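Local coordinates for hypothetical protein HI1011 (Haemophilus influenzae, PDB 1YZY) that phosphorylates 3-oxo-tetronate at its 4-position with ATP, as a member of the four-carbon acid sugar kinase family, at residues A[119-122]-A[127-130]; A[151-156]-A[193-198]. All blocks are in the same frame, centred on the assembly; numbering follows the deposited sequence.

Interaction 1 of 2, residues A[119-122]-A[127-130]; sequences GRTI and LFVG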
loop_
_atom_site.group_PDB
_atom_site.type_symbol
_atom_site.label_atom_id
_atom_site.label_comp_id
_atom_site.label_asym_id
_atom_site.label_seq_id
_atom_site.Cartn_x
_atom_site.Cartn_y
_atom_site.Cartn_z
ATOM N N GLY A 119 6.034 10.639 -13.084
ATOM C CA GLY A 119 7.285 10.294 -13.734
ATOM C C GLY A 119 7.504 8.893 -14.265
ATOM O O GLY A 119 8.648 8.477 -14.416
ATOM N N ARG A 120 6.436 8.156 -14.529
ATOM C CA ARG A 120 6.571 6.809 -15.073
ATOM C C ARG A 120 5.887 6.804 -16.429
ATOM O O ARG A 120 4.663 6.675 -16.524
ATOM C CB ARG A 120 5.927 5.771 -14.142
ATOM C CG ARG A 120 6.630 5.604 -12.795
ATOM C CD ARG A 120 8.042 5.065 -12.970
ATOM N NE ARG A 120 8.742 4.895 -11.700
ATOM C CZ ARG A 120 9.467 5.839 -11.106
ATOM N NH1 ARG A 120 9.597 7.038 -11.656
ATOM N NH2 ARG A 120 10.082 5.573 -9.964
ATOM N N THR A 121 6.680 6.975 -17.479
ATOM C CA THR A 121 6.156 7.015 -18.840
ATOM C C THR A 121 6.643 5.881 -19.738
ATOM O O THR A 121 7.737 5.346 -19.555
ATOM C CB THR A 121 6.471 8.367 -19.496
ATOM O OG1 THR A 121 7.859 8.676 -19.332
ATOM C CG2 THR A 121 5.650 9.475 -18.846
ATOM N N ILE A 122 5.800 5.491 -20.688
ATOM C CA ILE A 122 6.124 4.417 -21.626
ATOM C C ILE A 122 6.000 4.892 -23.071
ATOM O O ILE A 122 4.889 5.161 -23.533
ATOM C CB ILE A 122 5.140 3.219 -21.482
ATOM C CG1 ILE A 122 5.183 2.609 -20.080
ATOM C CG2 ILE A 122 5.421 2.153 -22.541
ATOM C CD1 ILE A 122 4.087 1.583 -19.873
ATOM N N LEU A 127 10.242 1.977 -21.049
ATOM C CA LEU A 127 9.870 2.614 -19.792
ATOM C C LEU A 127 10.878 3.681 -19.406
ATOM O O LEU A 127 12.093 3.468 -19.474
ATOM C CB LEU A 127 9.746 1.577 -18.665
ATOM C CG LEU A 127 9.300 2.050 -17.274
ATOM C CD1 LEU A 127 7.860 2.539 -17.310
ATOM C CD2 LEU A 127 9.421 0.901 -16.285
ATOM N N PHE A 128 10.363 4.851 -19.053
ATOM C CA PHE A 128 11.194 5.960 -18.625
ATOM C C PHE A 128 10.905 6.204 -17.152
ATOM O O PHE A 128 9.788 5.997 -16.683
ATOM C CB PHE A 128 10.888 7.225 -19.447
ATOM C CG PHE A 128 11.396 7.169 -20.869
ATOM C CD1 PHE A 128 12.603 7.776 -21.216
ATOM C CD2 PHE A 128 10.680 6.497 -21.858
ATOM C CE1 PHE A 128 13.092 7.714 -22.521
ATOM C CE2 PHE A 128 11.158 6.426 -23.172
ATOM C CZ PHE A 128 12.367 7.037 -23.499
ATOM N N VAL A 129 11.947 6.554 -16.413
ATOM C CA VAL A 129 11.831 6.844 -14.994
ATOM C C VAL A 129 12.368 8.274 -14.812
ATOM O O VAL A 129 13.539 8.590 -14.635
ATOM C CB VAL A 129 12.804 5.978 -14.161
ATOM C CG1 VAL A 129 12.763 6.401 -12.704
ATOM C CG2 VAL A 129 12.419 4.517 -14.282
ATOM N N GLY A 130 11.383 9.158 -14.874
ATOM C CA GLY A 130 11.542 10.591 -14.851
ATOM C C GLY A 130 11.981 10.955 -16.262
ATOM O O GLY A 130 11.335 10.554 -17.230
HETATM O O HOH W 1 8.544 9.954 -17.124
#
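T121 and F128 face each other as the hydrogen-bonded pair of an antiparallel beta hairpin, formed by strands 120-123 and 126-129. The short strand axes approach to 4.7 Å and run at 155° to each other. F128 N gives a short bond of 2.7 Å to T121 O. The return bond, from T121 N to F128 O, is weak at 3.4 Å. R120 with V129 and I122 with L127 are the non-hydrogen-bonded pairs. At the open end of the hairpin, G130 N donates to G119 O over 2.9 Å, in the carbonyl plane.

R120, V129, I122 and L127 share one face of the sheet. The R120 chain bends at chi2 (-64°) and then extends beside V129, pointing the same way. This lays the guanidinium against V129: V129 CG1 sits over one face, off-centre, 3.4 Å from R120 NH1. The same NH1 reaches back to G119 O. That donor comes from above the carbonyl plane, so G119 O is gripped by two N-H groups from different directions. R120 NE has a further, weak bond to S83. Farther along this face, L127 CD1 meets I122 CG1.

T121 and F128 lie on the other face. With chi1 at 50°, OG1 stands between the T121 backbone N and carbonyl carbon. It touches F128 CB, while T121 O lies at the edge of the phenyl ring. A water bridges the two segments on this face: it lies 2.6 Å from T121 OG1 and donates to G130 O over 2.9 Å, just beyond the strand end.

Interaction 2 of 2, residues A[151-156]-A[193-198]; sequences NLMRLM and YAVVDA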
loop_
_atom_site.group_PDB
_atom_site.type_symbol
_atom_site.label_atom_id
_atom_site.label_comp_id
_atom_site.label_asym_id
_atom_site.label_seq_id
_atom_site.Cartn_x
_atom_site.Cartn_y
_atom_site.Cartn_z
ATOM N N ASN A 151 13.176 -1.695 -22.588
ATOM C CA ASN A 151 12.115 -2.205 -23.462
ATOM C C ASN A 151 11.262 -3.267 -22.755
ATOM O O ASN A 151 11.716 -4.390 -22.516
ATOM C CB ASN A 151 12.745 -2.774 -24.746
ATOM C CG ASN A 151 11.725 -3.105 -25.818
ATOM O OD1 ASN A 151 11.108 -4.159 -25.810
ATOM N ND2 ASN A 151 11.580 -2.214 -26.780
ATOM N N LEU A 152 10.013 -2.908 -22.466
ATOM C CA LEU A 152 9.074 -3.776 -21.768
ATOM C C LEU A 152 8.702 -5.079 -22.450
ATOM O O LEU A 152 8.458 -6.079 -21.771
ATOM C CB LEU A 152 7.807 -2.996 -21.380
ATOM C CG LEU A 152 8.011 -1.900 -20.328
ATOM C CD1 LEU A 152 6.829 -0.931 -20.299
ATOM C CD2 LEU A 152 8.215 -2.547 -18.964
ATOM N N MET A 153 8.549 -5.055 -23.772
ATOM C CA MET A 153 8.215 -6.274 -24.505
ATOM C C MET A 153 9.367 -7.272 -24.360
ATOM O O MET A 153 9.141 -8.476 -24.312
ATOM C CB MET A 153 7.967 -5.997 -25.990
ATOM C CG MET A 153 6.718 -5.197 -26.309
ATOM S SD MET A 153 6.897 -3.457 -25.936
ATOM C CE MET A 153 8.107 -2.959 -27.135
ATOM N N ARG A 154 10.595 -6.759 -24.330
ATOM C CA ARG A 154 11.785 -7.596 -24.186
ATOM C C ARG A 154 11.910 -8.128 -22.762
ATOM O O ARG A 154 12.308 -9.280 -22.556
ATOM C CB ARG A 154 13.063 -6.832 -24.580
ATOM C CG ARG A 154 13.234 -6.635 -26.091
ATOM C CD ARG A 154 14.676 -6.358 -26.486
ATOM N NE ARG A 154 15.249 -5.157 -25.866
ATOM C CZ ARG A 154 15.477 -4.009 -26.501
ATOM N NH1 ARG A 154 15.172 -3.866 -27.787
ATOM N NH2 ARG A 154 16.069 -3.016 -25.862
ATOM N N LEU A 155 11.606 -7.270 -21.791
ATOM C CA LEU A 155 11.656 -7.645 -20.382
ATOM C C LEU A 155 10.629 -8.726 -20.093
ATOM O O LEU A 155 10.928 -9.708 -19.413
ATOM C CB LEU A 155 11.374 -6.436 -19.491
ATOM C CG LEU A 155 12.448 -5.368 -19.443
ATOM C CD1 LEU A 155 11.921 -4.170 -18.686
ATOM C CD2 LEU A 155 13.722 -5.926 -18.809
ATOM N N MET A 156 9.414 -8.542 -20.593
ATOM C CA MET A 156 8.372 -9.524 -20.362
ATOM C C MET A 156 8.642 -10.842 -21.088
ATOM O O MET A 156 8.393 -11.922 -20.539
ATOM C CB MET A 156 7.002 -8.968 -20.763
ATOM C CG MET A 156 5.842 -9.942 -20.505
ATOM S SD MET A 156 5.507 -10.331 -18.774
ATOM C CE MET A 156 4.043 -11.351 -18.959
ATOM N N TYR A 193 0.217 -10.945 -24.423
ATOM C CA TYR A 193 0.203 -9.717 -23.621
ATOM C C TYR A 193 0.481 -8.523 -24.528
ATOM O O TYR A 193 1.126 -8.656 -25.576
ATOM C CB TYR A 193 1.273 -9.730 -22.520
ATOM C CG TYR A 193 1.793 -11.098 -22.161
ATOM C CD1 TYR A 193 2.995 -11.564 -22.699
ATOM C CD2 TYR A 193 1.068 -11.944 -21.310
ATOM C CE1 TYR A 193 3.462 -12.835 -22.407
ATOM C CE2 TYR A 193 1.525 -13.218 -21.010
ATOM C CZ TYR A 193 2.720 -13.656 -21.563
ATOM O OH TYR A 193 3.169 -14.918 -21.281
ATOM N N ALA A 194 0.072 -7.345 -24.066
ATOM C CA ALA A 194 0.260 -6.120 -24.819
ATOM C C ALA A 194 0.661 -4.943 -23.960
ATOM O O ALA A 194 -0.083 -4.547 -23.068
ATOM C CB ALA A 194 -1.017 -5.777 -25.568
ATOM N N VAL A 195 1.850 -4.409 -24.223
ATOM C CA VAL A 195 2.349 -3.221 -23.540
ATOM C C VAL A 195 1.588 -2.058 -24.204
ATOM O O VAL A 195 1.240 -2.130 -25.387
ATOM C CB VAL A 195 3.881 -3.035 -23.766
ATOM C CG1 VAL A 195 4.373 -1.708 -23.186
ATOM C CG2 VAL A 195 4.642 -4.183 -23.138
ATOM N N VAL A 196 1.255 -1.034 -23.430
ATOM C CA VAL A 196 0.537 0.109 -23.970
ATOM C C VAL A 196 1.251 1.384 -23.527
ATOM O O VAL A 196 1.572 1.564 -22.348
ATOM C CB VAL A 196 -0.943 0.133 -23.513
ATOM C CG1 VAL A 196 -1.698 1.268 -24.199
ATOM C CG2 VAL A 196 -1.629 -1.187 -23.825
ATOM N N ASP A 197 1.562 2.230 -24.502
ATOM C CA ASP A 197 2.242 3.488 -24.257
ATOM C C ASP A 197 1.419 4.470 -23.422
ATOM O O ASP A 197 0.192 4.358 -23.324
ATOM C CB ASP A 197 2.592 4.150 -25.592
ATOM C CG ASP A 197 3.866 3.608 -26.207
ATOM O OD1 ASP A 197 4.476 2.682 -25.639
ATOM O OD2 ASP A 197 4.265 4.134 -27.265
ATOM N N ALA A 198 2.103 5.464 -22.865
ATOM C CA ALA A 198 1.461 6.503 -22.070
ATOM C C ALA A 198 2.502 7.513 -21.640
ATOM O O ALA A 198 3.281 7.258 -20.725
ATOM C CB ALA A 198 0.769 5.909 -20.848
#
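The methyl group of M156 sits almost exactly over the centre of the Y193 ring. M156 CE is 3.6 Å from the Y193 ring centroid and only 4° off the ring normal, a well-centred CH-pi contact. M156 SD is farther back above the same face, 4.9 Å from the Y193 centroid, in a Met-aromatic contact. The M156 chain bends at chi2 (66°) and is extended at chi3, which carries CE beyond SD onto the ring. Y193 OH is hydrogen-bonded to D98 OD1 and to G162 N.

Here helix 152-159 packs on strand 193-196, the middle strand of a three-stranded parallel sheet in the sugar-binding N-terminal domain. The short axes approach to 9.1 Å, and their N-to-C directions differ by 148°. V195 points to the helix, whereas A194 and V196 point away from it. The two methyls of V195 divide the work. V195 CG2 touches L152 CB at 3.8 Å and M153 SD at 3.7 Å; V195 CG1 lies 3.9 Å from L152 CD1. Bends at chi2 and chi3 fold the M153 chain so that its sulfur meets V195. N151 caps the start of the helix, N151 OD1 accepting from R154 N at 3.0 Å.

Overall arrangement
Both interactions lie in the sugar-binding N-terminal domain, away from the probable ATP site, with centres about 13 Å apart. Interaction 1 is partly buried and depends mainly on backbone bonds and polar contacts, one through a water. Interaction 2 is buried, and its two segments meet through apolar and methionine-aromatic packing. They hold different elements, a hairpin and a helix on a parallel sheet, but I122 joins them. I122 O is 2.9 Å from A198 N, a probable hydrogen bond, and the I122 side chain packs on L152 and V195. D197 adds another tie, since its carboxylate accepts from the backbone N of N124 and of G125 in the hairpin turn.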